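Local coordinates for 3-oxoacyl-(acyl-carrier protein) synthase II (Thermus thermophilus, PDB 1J3N) that probably catalyses the condensation step of fatty acid elongation, joining malonyl units carried on acyl-carrier protein to a growing acyl chain, and works as a homodimer, at residues A[98-103]-A[148-153]; A[168-173]-A[258-263]; A[295-300]-A[328-333]. All blocks are in the same frame, centred on the assembly; numbering follows the deposited sequence.

Contact 1 (A[98-103]-A[148-153]); sequences VGTLVG and YGFTGP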
loop_
_atom_site.group_PDB
_atom_site.type_symbol
_atom_site.label_atom_id
_atom_site.label_comp_id
_atom_site.label_asym_id
_atom_site.label_seq_id
_atom_site.Cartn_x
_atom_site.Cartn_y
_atom_site.Cartn_z
ATOM N N VAL A 98 -12.237 6.343 -14.021
ATOM C CA VAL A 98 -11.783 4.978 -13.817
ATOM C C VAL A 98 -10.521 4.975 -12.973
ATOM O O VAL A 98 -9.521 5.599 -13.330
ATOM C CB VAL A 98 -11.478 4.264 -15.142
ATOM C CG1 VAL A 98 -10.967 2.856 -14.856
ATOM C CG2 VAL A 98 -12.733 4.197 -15.996
ATOM N N GLY A 99 -10.584 4.266 -11.852
ATOM C CA GLY A 99 -9.443 4.181 -10.963
ATOM C C GLY A 99 -8.786 2.821 -11.045
ATOM O O GLY A 99 -9.337 1.878 -11.629
ATOM N N THR A 100 -7.599 2.724 -10.459
ATOM C CA THR A 100 -6.832 1.490 -10.448
ATOM C C THR A 100 -6.280 1.269 -9.040
ATOM O O THR A 100 -5.799 2.206 -8.396
ATOM C CB THR A 100 -5.664 1.556 -11.466
ATOM O OG1 THR A 100 -4.893 2.731 -11.231
ATOM C CG2 THR A 100 -6.181 1.611 -12.890
ATOM N N LEU A 101 -6.364 0.033 -8.557
ATOM C CA LEU A 101 -5.881 -0.292 -7.224
ATOM C C LEU A 101 -5.555 -1.780 -7.123
ATOM O O LEU A 101 -6.339 -2.569 -6.591
ATOM C CB LEU A 101 -6.932 0.084 -6.173
ATOM C CG LEU A 101 -6.401 0.749 -4.884
ATOM C CD1 LEU A 101 -7.556 0.984 -3.914
ATOM C CD2 LEU A 101 -5.343 -0.124 -4.232
ATOM N N VAL A 102 -4.399 -2.155 -7.648
ATOM C CA VAL A 102 -3.961 -3.545 -7.607
ATOM C C VAL A 102 -2.772 -3.597 -6.665
ATOM O O VAL A 102 -1.734 -2.982 -6.923
ATOM C CB VAL A 102 -3.556 -4.040 -9.000
ATOM C CG1 VAL A 102 -3.148 -5.510 -8.936
ATOM C CG2 VAL A 102 -4.728 -3.873 -9.959
ATOM N N GLY A 103 -2.939 -4.300 -5.551
ATOM C CA GLY A 103 -1.859 -4.386 -4.588
ATOM C C GLY A 103 -0.991 -5.611 -4.791
ATOM O O GLY A 103 -1.259 -6.440 -5.663
ATOM N N TYR A 148 -4.295 1.834 -20.322
ATOM C CA TYR A 148 -5.647 2.209 -20.727
ATOM C C TYR A 148 -5.987 3.696 -20.626
ATOM O O TYR A 148 -7.066 4.111 -21.033
ATOM C CB TYR A 148 -6.665 1.403 -19.915
ATOM C CG TYR A 148 -6.515 -0.097 -20.061
ATOM C CD1 TYR A 148 -6.693 -0.722 -21.298
ATOM C CD2 TYR A 148 -6.192 -0.891 -18.967
ATOM C CE1 TYR A 148 -6.549 -2.105 -21.434
ATOM C CE2 TYR A 148 -6.049 -2.266 -19.092
ATOM C CZ TYR A 148 -6.228 -2.868 -20.326
ATOM O OH TYR A 148 -6.084 -4.233 -20.440
ATOM N N GLY A 149 -5.074 4.491 -20.086
ATOM C CA GLY A 149 -5.318 5.918 -19.959
ATOM C C GLY A 149 -6.302 6.292 -18.863
ATOM O O GLY A 149 -6.932 7.346 -18.931
ATOM N N PHE A 150 -6.442 5.429 -17.857
ATOM C CA PHE A 150 -7.351 5.685 -16.745
ATOM C C PHE A 150 -6.697 6.715 -15.836
ATOM O O PHE A 150 -5.656 6.445 -15.232
ATOM C CB PHE A 150 -7.618 4.397 -15.958
ATOM C CG PHE A 150 -8.255 3.290 -16.768
ATOM C CD1 PHE A 150 -9.169 3.574 -17.778
ATOM C CD2 PHE A 150 -8.001 1.956 -16.457
ATOM C CE1 PHE A 150 -9.823 2.563 -18.462
ATOM C CE2 PHE A 150 -8.650 0.925 -17.132
ATOM C CZ PHE A 150 -9.566 1.225 -18.139
ATOM N N THR A 151 -7.296 7.899 -15.733
ATOM C CA THR A 151 -6.708 8.956 -14.916
ATOM C C THR A 151 -7.378 9.187 -13.560
ATOM O O THR A 151 -7.150 10.218 -12.908
ATOM C CB THR A 151 -6.674 10.293 -15.684
ATOM O OG1 THR A 151 -8.008 10.672 -16.030
ATOM C CG2 THR A 151 -5.836 10.157 -16.961
ATOM N N GLY A 152 -8.220 8.244 -13.154
ATOM C CA GLY A 152 -8.856 8.331 -11.853
ATOM C C GLY A 152 -7.799 7.938 -10.826
ATOM O O GLY A 152 -6.697 7.515 -11.209
ATOM N N PRO A 153 -8.085 8.058 -9.520
ATOM C CA PRO A 153 -7.107 7.694 -8.485
ATOM C C PRO A 153 -6.390 6.366 -8.761
ATOM O O PRO A 153 -7.024 5.380 -9.132
ATOM C CB PRO A 153 -7.962 7.641 -7.223
ATOM C CG PRO A 153 -8.940 8.750 -7.455
ATOM C CD PRO A 153 -9.339 8.539 -8.911
HETATM O O HOH W 1 -5.856 5.003 -12.469
#
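Val98 sets one methyl, CG1, squarely over the face of the Phe150 ring: the carbon sits 3.4 Å from the ring centroid and 13° off the normal, a close CH-pi contact. The methyl gets there because CG1 is anti to the backbone N (chi1 178°). On the opposite face of the ring lies CB of Tyr148, so the phenyl group is sandwiched, while Thr100 CG2 meets the ring's edge at Phe150 CD2, 4.0 Å away.

Two backbone hydrogen bonds join the edge of strand 98-103 to the loop. The amide of Thr100 gives a straight bond (163° at the hydrogen) to Pro153 O, 3.0 Å long; the bond from Gly152 N to Val98 O is bent and weak. Gly99 and Gly152 bring their CA atoms within 4.3 Å, and a side chain on Gly152 would run into Val98 O.

A water bridges strand and loop. It accepts from Thr100 OG1 at 2.8 Å and donates to both Phe150 O and Gly152 O; Thr100 OG1 is also hydrogen-bonded to Ser154 OG.

The loop is thus held beside the strand by two backbone bonds, on its way from helix 139-148 to helix 163-176, and Arg283 of the second subunit reaches it. Apolar packing fixes its start, while backbone bonds and a shared water satisfy polar groups buried between strand and loop.

Contact 2 (A[168-173]-A[258-263]); sequences LGSALR and FGRSAD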
loop_
_atom_site.group_PDB
_atom_site.type_symbol
_atom_site.label_atom_id
_atom_site.label_comp_id
_atom_site.label_asym_id
_atom_site.label_seq_id
_atom_site.Cartn_x
_atom_site.Cartn_y
_atom_site.Cartn_z
ATOM N N LEU A 168 -9.514 -4.310 -2.577
ATOM C CA LEU A 168 -10.891 -4.341 -3.058
ATOM C C LEU A 168 -11.794 -3.478 -2.180
ATOM O O LEU A 168 -12.614 -2.710 -2.682
ATOM C CB LEU A 168 -11.406 -5.790 -3.096
ATOM C CG LEU A 168 -10.922 -6.586 -4.317
ATOM C CD1 LEU A 168 -11.314 -8.057 -4.210
ATOM C CD2 LEU A 168 -11.531 -5.953 -5.570
ATOM N N GLY A 169 -11.639 -3.605 -0.867
ATOM C CA GLY A 169 -12.445 -2.811 0.045
ATOM C C GLY A 169 -12.118 -1.334 -0.087
ATOM O O GLY A 169 -12.987 -0.480 0.068
ATOM N N SER A 170 -10.861 -1.024 -0.377
ATOM C CA SER A 170 -10.455 0.370 -0.541
ATOM C C SER A 170 -11.023 0.955 -1.839
ATOM O O SER A 170 -11.250 2.162 -1.932
ATOM C CB SER A 170 -8.927 0.483 -0.535
ATOM O OG SER A 170 -8.394 0.100 0.727
ATOM N N ALA A 171 -11.232 0.098 -2.838
ATOM C CA ALA A 171 -11.797 0.533 -4.118
ATOM C C ALA A 171 -13.281 0.727 -3.870
ATOM O O ALA A 171 -13.905 1.622 -4.431
ATOM C CB ALA A 171 -11.578 -0.531 -5.203
ATOM N N LEU A 172 -13.843 -0.131 -3.023
ATOM C CA LEU A 172 -15.251 -0.022 -2.655
ATOM C C LEU A 172 -15.482 1.386 -2.128
ATOM O O LEU A 172 -16.417 2.070 -2.545
ATOM C CB LEU A 172 -15.601 -1.028 -1.553
ATOM C CG LEU A 172 -16.947 -0.833 -0.836
ATOM C CD1 LEU A 172 -18.107 -1.128 -1.788
ATOM C CD2 LEU A 172 -17.015 -1.760 0.371
ATOM N N ARG A 173 -14.614 1.816 -1.216
ATOM C CA ARG A 173 -14.722 3.143 -0.604
ATOM C C ARG A 173 -14.591 4.256 -1.627
ATOM O O ARG A 173 -15.330 5.227 -1.597
ATOM C CB ARG A 173 -13.652 3.319 0.473
ATOM C CG ARG A 173 -13.798 2.369 1.641
ATOM C CD ARG A 173 -15.204 2.398 2.241
ATOM N NE ARG A 173 -15.257 1.626 3.481
ATOM C CZ ARG A 173 -16.319 0.950 3.905
ATOM N NH1 ARG A 173 -17.439 0.937 3.190
ATOM N NH2 ARG A 173 -16.263 0.281 5.050
ATOM N N PHE A 258 -17.188 -4.246 4.091
ATOM C CA PHE A 258 -15.735 -4.199 4.188
ATOM C C PHE A 258 -15.377 -4.026 5.668
ATOM O O PHE A 258 -15.793 -3.065 6.312
ATOM C CB PHE A 258 -15.208 -3.026 3.347
ATOM C CG PHE A 258 -13.714 -2.836 3.408
ATOM C CD1 PHE A 258 -12.851 -3.929 3.422
ATOM C CD2 PHE A 258 -13.168 -1.552 3.399
ATOM C CE1 PHE A 258 -11.456 -3.743 3.420
ATOM C CE2 PHE A 258 -11.789 -1.356 3.395
ATOM C CZ PHE A 258 -10.932 -2.452 3.403
ATOM N N GLY A 259 -14.635 -4.981 6.217
ATOM C CA GLY A 259 -14.271 -4.885 7.620
ATOM C C GLY A 259 -12.807 -5.165 7.861
ATOM O O GLY A 259 -12.247 -6.118 7.323
ATOM N N ARG A 260 -12.185 -4.331 8.682
ATOM C CA ARG A 260 -10.775 -4.485 8.983
ATOM C C ARG A 260 -10.456 -4.337 10.461
ATOM O O ARG A 260 -11.167 -3.657 11.198
ATOM C CB ARG A 260 -9.968 -3.468 8.185
ATOM C CG ARG A 260 -9.870 -3.796 6.707
ATOM C CD ARG A 260 -9.030 -2.761 6.002
ATOM N NE ARG A 260 -9.575 -1.423 6.194
ATOM C CZ ARG A 260 -9.066 -0.320 5.650
ATOM N NH1 ARG A 260 -7.990 -0.401 4.878
ATOM N NH2 ARG A 260 -9.639 0.861 5.871
ATOM N N SER A 261 -9.371 -4.975 10.880
ATOM C CA SER A 261 -8.927 -4.914 12.255
ATOM C C SER A 261 -7.451 -5.317 12.301
ATOM O O SER A 261 -6.875 -5.706 11.279
ATOM C CB SER A 261 -9.753 -5.867 13.119
ATOM O OG SER A 261 -9.226 -7.179 13.076
ATOM N N ALA A 262 -6.844 -5.208 13.480
ATOM C CA ALA A 262 -5.447 -5.583 13.662
ATOM C C ALA A 262 -5.335 -6.484 14.877
ATOM O O ALA A 262 -5.994 -6.263 15.898
ATOM C CB ALA A 262 -4.558 -4.339 13.841
ATOM N N ASP A 263 -4.527 -7.527 14.745
ATOM C CA ASP A 263 -4.302 -8.464 15.837
ATOM C C ASP A 263 -3.539 -7.747 16.934
ATOM O O ASP A 263 -3.804 -7.945 18.124
ATOM C CB ASP A 263 -3.453 -9.651 15.368
ATOM C CG ASP A 263 -4.277 -10.784 14.810
ATOM O OD1 ASP A 263 -5.521 -10.680 14.800
ATOM O OD2 ASP A 263 -3.668 -11.789 14.386
#
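Phe258 lays its ring flat on the backbone of Gly169, whose CA stands 3.4 Å from the ring centroid and 3° off the normal, a CH-pi contact over the centre of the face. With CG anti to the backbone N, the ring leaves strand 253-262 for the helix, and a CB on Gly169 would clash with Phe258 CD1. Arg173 comes to the ring from its edge: NE lies in the ring plane, 3.8 Å from Phe258 CD2, and the guanidinium is turned 60° to the ring, with Phe258 CB over one of its faces. Leu172 runs alongside Phe258 but points the other way, its CD2 3.7 Å from Phe258 CB.

Here helix 163-176 packs on the sheet of the thiolase-type fold. The axes of helix segment 168-173 and strand segment 258-262 approach to 8.9 Å and run 124° apart; a helix from the N-terminal half of the synthase meets a strand from the C-terminal half.

Arg260, from the same strand, puts one guanidinium face against Phe258 CZ, near the rim of the group. Its NH1 makes a salt bridge with Asp166, and Arg173 NH1 is hydrogen-bonded to Gln176 OE1, while Arg260 NH2 and Arg173 NH2 both make salt bridges with Glu179 of the second subunit.

Contact 3 (A[295-300]-A[328-333]); sequences VGYINA and MVSSTK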
loop_
_atom_site.group_PDB
_atom_site.type_symbol
_atom_site.label_atom_id
_atom_site.label_comp_id
_atom_site.label_asym_id
_atom_site.label_seq_id
_atom_site.Cartn_x
_atom_site.Cartn_y
_atom_site.Cartn_z
ATOM N N VAL A 295 -25.636 -14.929 6.824
ATOM C CA VAL A 295 -24.517 -15.426 6.034
ATOM C C VAL A 295 -24.627 -16.936 5.883
ATOM O O VAL A 295 -24.881 -17.641 6.858
ATOM C CB VAL A 295 -23.157 -15.082 6.703
ATOM C CG1 VAL A 295 -22.005 -15.738 5.941
ATOM C CG2 VAL A 295 -22.971 -13.576 6.736
ATOM N N GLY A 296 -24.446 -17.421 4.658
ATOM C CA GLY A 296 -24.517 -18.848 4.400
ATOM C C GLY A 296 -23.207 -19.452 3.922
ATOM O O GLY A 296 -23.056 -20.674 3.897
ATOM N N TYR A 297 -22.255 -18.602 3.544
ATOM C CA TYR A 297 -20.951 -19.067 3.074
ATOM C C TYR A 297 -19.787 -18.178 3.517
ATOM O O TYR A 297 -19.919 -16.957 3.574
ATOM C CB TYR A 297 -20.933 -19.149 1.541
ATOM C CG TYR A 297 -19.583 -19.523 0.969
ATOM C CD1 TYR A 297 -18.931 -20.684 1.385
ATOM C CD2 TYR A 297 -18.964 -18.732 -0.009
ATOM C CE1 TYR A 297 -17.707 -21.057 0.847
ATOM C CE2 TYR A 297 -17.727 -19.099 -0.556
ATOM C CZ TYR A 297 -17.111 -20.267 -0.122
ATOM O OH TYR A 297 -15.915 -20.680 -0.667
ATOM N N ILE A 298 -18.655 -18.808 3.831
ATOM C CA ILE A 298 -17.451 -18.093 4.226
ATOM C C ILE A 298 -16.254 -18.655 3.488
ATOM O O ILE A 298 -15.893 -19.820 3.680
ATOM C CB ILE A 298 -17.137 -18.220 5.732
ATOM C CG1 ILE A 298 -18.265 -17.620 6.574
ATOM C CG2 ILE A 298 -15.833 -17.500 6.040
ATOM C CD1 ILE A 298 -17.975 -17.626 8.076
ATOM N N ASN A 299 -15.644 -17.849 2.626
ATOM C CA ASN A 299 -14.454 -18.318 1.931
ATOM C C ASN A 299 -13.352 -18.040 2.927
ATOM O O ASN A 299 -12.891 -16.910 3.062
ATOM C CB ASN A 299 -14.205 -17.550 0.630
ATOM C CG ASN A 299 -13.006 -18.088 -0.130
ATOM O OD1 ASN A 299 -11.857 -17.749 0.167
ATOM N ND2 ASN A 299 -13.267 -18.954 -1.101
ATOM N N ALA A 300 -12.961 -19.084 3.649
ATOM C CA ALA A 300 -11.945 -18.974 4.677
ATOM C C ALA A 300 -10.568 -18.605 4.166
ATOM O O ALA A 300 -10.269 -18.723 2.980
ATOM C CB ALA A 300 -11.860 -20.275 5.452
ATOM N N MET A 328 -21.345 -22.829 5.718
ATOM C CA MET A 328 -20.584 -23.672 4.809
ATOM C C MET A 328 -19.285 -22.902 4.666
ATOM O O MET A 328 -19.303 -21.705 4.373
ATOM C CB MET A 328 -21.264 -23.802 3.443
ATOM C CG MET A 328 -22.449 -24.749 3.422
ATOM S SD MET A 328 -23.089 -24.980 1.755
ATOM C CE MET A 328 -24.004 -23.429 1.553
ATOM N N VAL A 329 -18.165 -23.574 4.896
ATOM C CA VAL A 329 -16.872 -22.920 4.808
ATOM C C VAL A 329 -15.952 -23.735 3.912
ATOM O O VAL A 329 -15.865 -24.956 4.051
ATOM C CB VAL A 329 -16.218 -22.791 6.218
ATOM C CG1 VAL A 329 -14.978 -21.907 6.150
ATOM C CG2 VAL A 329 -17.221 -22.222 7.218
ATOM N N SER A 330 -15.284 -23.077 2.972
ATOM C CA SER A 330 -14.353 -23.802 2.112
ATOM C C SER A 330 -13.120 -22.948 1.849
ATOM O O SER A 330 -13.187 -21.716 1.837
ATOM C CB SER A 330 -15.022 -24.224 0.791
ATOM O OG SER A 330 -15.033 -23.187 -0.171
ATOM N N SER A 331 -11.986 -23.611 1.666
ATOM C CA SER A 331 -10.745 -22.907 1.409
ATOM C C SER A 331 -10.261 -23.137 -0.006
ATOM O O SER A 331 -9.959 -24.268 -0.396
ATOM C CB SER A 331 -9.660 -23.350 2.390
ATOM O OG SER A 331 -8.419 -22.745 2.067
ATOM N N THR A 332 -10.187 -22.050 -0.766
ATOM C CA THR A 332 -9.718 -22.095 -2.142
ATOM C C THR A 332 -8.256 -22.558 -2.120
ATOM O O THR A 332 -7.801 -23.283 -3.011
ATOM C CB THR A 332 -9.785 -20.689 -2.785
ATOM O OG1 THR A 332 -11.130 -20.197 -2.717
ATOM C CG2 THR A 332 -9.330 -20.734 -4.248
ATOM N N LYS A 333 -7.537 -22.149 -1.076
ATOM C CA LYS A 333 -6.123 -22.481 -0.930
ATOM C C LYS A 333 -5.824 -23.973 -0.965
ATOM O O LYS A 333 -4.676 -24.379 -1.147
ATOM C CB LYS A 333 -5.572 -21.869 0.357
ATOM C CG LYS A 333 -5.598 -20.343 0.369
ATOM C CD LYS A 333 -4.744 -19.776 1.506
ATOM C CE LYS A 333 -4.655 -18.248 1.437
ATOM N NZ LYS A 333 -5.968 -17.575 1.649
HETATM O O HOH W 2 -9.845 -19.437 0.406
#
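Ile298 and Val329 face each other as a parallel pair on two neighbouring strands, their CA atoms 4.9 Å apart. Backbone hydrogen bonds do most of the joining. Ile298 N gives to Met328 O at 3.0 Å, and Ser330 N returns a weak, long bond to Ile298 O. Farther along, Ala300 N reaches Ser330 O at 3.2 Å.

Among the side chains, the Tyr297 hydroxyl donates to Ser330 OG, 2.7 Å away and in the plane of the ring at its edge. Tyr297 CG lies anti to the backbone N (chi1 176°), which carries the ring along toward Ser330, and the serine oxygen passes the link on to Pro361 O. A phenylalanine in place of Tyr297 would probably leave Ser330 OG without this donor. On the other face of the sheet the contact is apolar: Ala300 CB touches Val329 CG1 at 3.6 Å, and Ile298 packs on helix 306-324.

Near Ala300 and Thr332 a water donates to Ala300 O and accepts from Thr332 N.

The strands and helix 306-324 form a beta-alpha-beta unit. Its sheet bonds are backed by a buried hydroxyl chain on the Tyr297 face and by hydrocarbon on the Ile298-Val329 face, toward helix 306-324.

All three contacts are buried, and all reach the same mixed sheet, yet they meet it differently. Contact 1 adds a loop to a strand, contact 2 a helix to a strand, and contact 3 pairs two strands. Contacts 1 and 2 touch each other, Leu101 CD1 packing on Ser170 CB at 3.7 Å, and both also meet the second subunit; no other chain touches contact 3, whose centre is about 30 Å from that of contact 1 across the middle of the chain. The chemistry follows: backbone bonds dominate contact 3, a ring on a glycine backbone with arginines beside it makes contact 2, and contact 1 mixes ring packing, backbone bonds and water.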